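Local coordinates for protein CptN Toxin (Eubacterium rectale DSM 17629, PDB 4RMO) that acts as the toxin of the type III protein-RNA toxin-antitoxin system CptIN, associated with bacteriophage resistance, and is held in complex with its pseudoknot RNA antitoxin, at residues A[147-150]-A[151-155]. Residues are numbered along the deposited sequence; the frame is centred on the assembly and turned at random.
Sequences QKIY and ERLQQ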
loop_
_atom_site.group_PDB
_atom_site.type_symbol
_atom_site.label_atom_id
_atom_site.label_comp_id
_atom_site.label_asym_id
_atom_site.label_seq_id
_atom_site.Cartn_x
_atom_site.Cartn_y
_atom_site.Cartn_z
ATOM N N GLN A 147 11.293 18.018 26.005
ATOM C CA GLN A 147 12.563 18.701 25.698
ATOM C C GLN A 147 13.574 18.543 26.871
ATOM O O GLN A 147 14.732 18.163 26.684
ATOM C CB GLN A 147 12.318 20.179 25.375
ATOM C CG GLN A 147 13.525 20.936 24.822
ATOM C CD GLN A 147 14.139 20.288 23.566
ATOM O OE1 GLN A 147 13.452 19.590 22.790
ATOM N NE2 GLN A 147 15.434 20.547 23.344
ATOM N N LYS A 148 13.112 18.782 28.072
ATOM C CA LYS A 148 13.968 18.640 29.230
ATOM C C LYS A 148 14.497 17.202 29.352
ATOM O O LYS A 148 15.697 16.992 29.544
ATOM C CB LYS A 148 13.201 19.041 30.493
ATOM C CG LYS A 148 14.055 19.101 31.745
ATOM C CD LYS A 148 13.241 19.643 32.906
ATOM C CE LYS A 148 13.652 18.919 34.179
ATOM N NZ LYS A 148 13.297 19.655 35.423
ATOM N N ILE A 149 13.605 16.220 29.180
ATOM C CA ILE A 149 14.015 14.799 29.237
ATOM C C ILE A 149 15.016 14.471 28.142
ATOM O O ILE A 149 16.041 13.840 28.388
ATOM C CB ILE A 149 12.811 13.840 29.117
ATOM C CG1 ILE A 149 11.840 14.047 30.283
ATOM C CG2 ILE A 149 13.310 12.403 29.147
ATOM C CD1 ILE A 149 10.478 13.435 30.062
ATOM N N TYR A 150 14.718 14.928 26.938
ATOM C CA TYR A 150 15.589 14.694 25.798
ATOM C C TYR A 150 17.012 15.224 26.051
ATOM O O TYR A 150 17.986 14.519 25.824
ATOM C CB TYR A 150 14.990 15.378 24.576
ATOM C CG TYR A 150 15.622 15.106 23.240
ATOM C CD1 TYR A 150 15.672 13.827 22.722
ATOM C CD2 TYR A 150 16.063 16.150 22.426
ATOM C CE1 TYR A 150 16.193 13.584 21.467
ATOM C CE2 TYR A 150 16.576 15.925 21.158
ATOM C CZ TYR A 150 16.644 14.641 20.690
ATOM O OH TYR A 150 17.146 14.386 19.445
ATOM N N GLU A 151 17.116 16.440 26.572
ATOM C CA GLU A 151 18.455 17.027 26.891
ATOM C C GLU A 151 19.147 16.253 27.994
ATOM O O GLU A 151 20.324 15.962 27.889
ATOM C CB GLU A 151 18.318 18.514 27.270
ATOM C CG GLU A 151 17.826 19.322 26.064
ATOM C CD GLU A 151 17.556 20.779 26.363
ATOM O OE1 GLU A 151 17.531 21.158 27.559
ATOM O OE2 GLU A 151 17.358 21.539 25.401
ATOM N N ARG A 152 18.407 15.861 29.032
ATOM C CA ARG A 152 19.027 15.056 30.090
ATOM C C ARG A 152 19.604 13.770 29.538
ATOM O O ARG A 152 20.703 13.363 29.939
ATOM C CB ARG A 152 18.038 14.758 31.200
ATOM C CG ARG A 152 18.647 14.234 32.492
ATOM C CD ARG A 152 18.001 14.870 33.730
ATOM N NE ARG A 152 17.966 14.138 35.011
ATOM C CZ ARG A 152 18.745 13.124 35.389
ATOM N NH1 ARG A 152 19.707 12.634 34.619
ATOM N NH2 ARG A 152 18.542 12.602 36.573
ATOM N N LEU A 153 18.900 13.152 28.584
ATOM C CA LEU A 153 19.373 11.884 28.008
ATOM C C LEU A 153 20.660 12.074 27.218
ATOM O O LEU A 153 21.523 11.220 27.253
ATOM C CB LEU A 153 18.302 11.207 27.129
ATOM C CG LEU A 153 17.025 10.768 27.866
ATOM C CD1 LEU A 153 15.965 10.365 26.865
ATOM C CD2 LEU A 153 17.318 9.628 28.845
ATOM N N GLN A 154 20.800 13.185 26.520
ATOM C CA GLN A 154 22.081 13.502 25.845
ATOM C C GLN A 154 23.181 13.484 26.962
ATOM O O GLN A 154 23.265 14.464 27.698
ATOM C CB GLN A 154 21.938 14.870 25.146
ATOM C CG GLN A 154 20.932 14.825 23.982
ATOM C CD GLN A 154 20.311 16.104 23.416
ATOM O OE1 GLN A 154 19.108 16.084 23.308
ATOM N NE2 GLN A 154 21.049 17.133 22.980
ATOM N N GLN A 155 23.983 12.393 27.095
ATOM C CA GLN A 155 24.272 11.840 28.517
ATOM C C GLN A 155 25.001 12.820 29.397
ATOM O O GLN A 155 24.377 13.770 29.846
ATOM C CB GLN A 155 24.830 10.380 28.711
ATOM C CG GLN A 155 24.577 9.357 27.618
ATOM C CD GLN A 155 25.847 9.064 26.814
ATOM O OE1 GLN A 155 26.563 8.068 27.042
ATOM N NE2 GLN A 155 26.171 9.966 25.913
#
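Q147 O takes the amide proton of E151 at 2.9 Å (N to O) in a nearly straight bond, the N-H...O angle being 167°. This is an i to i+4 bond of the C-terminal helix 146-153, a short amphipathic helix laid against the antiparallel sheet of the toxin. The same residue pair is joined a second time on the outer side: Q147 NE2 donates to E151 OE2 at 3.0 Å. E151 OE2 lies close to the amide plane of Q147, but the donor meets it from above the carboxylate plane, the two flat groups standing 87° apart. Q147 reaches it by folding: CG is anti to the backbone N, and a bend at chi2 (56°) swings the amide up to the carboxylate of E151, one turn on. The backbone ladder continues with R152 N to K148 O at 3.0 Å and L153 N to I149 O at 2.9 Å. Its last rung is longer, Q154 N to Y150 O at 3.2 Å, and Q154 is where the chain leaves helical geometry. On the inner side I149 and L153 lie side by side and point the same way, both buried. Helix 11-17, through M17, and P94 of strand 93-96 pack against both of them, which seats the helix on the domain. The Y150 ring extends from the flank of the helix toward I44 and the loop residues N40 and Y41, and its hydroxyl is hydrogen-bonded to the carboxylate of D38. Q154 runs back across this ring, its amide plane steeply inclined to that of the ring. Between the buried pair, the closest apolar approach is I149 CG2 to L153 CD1, 4.1 Å.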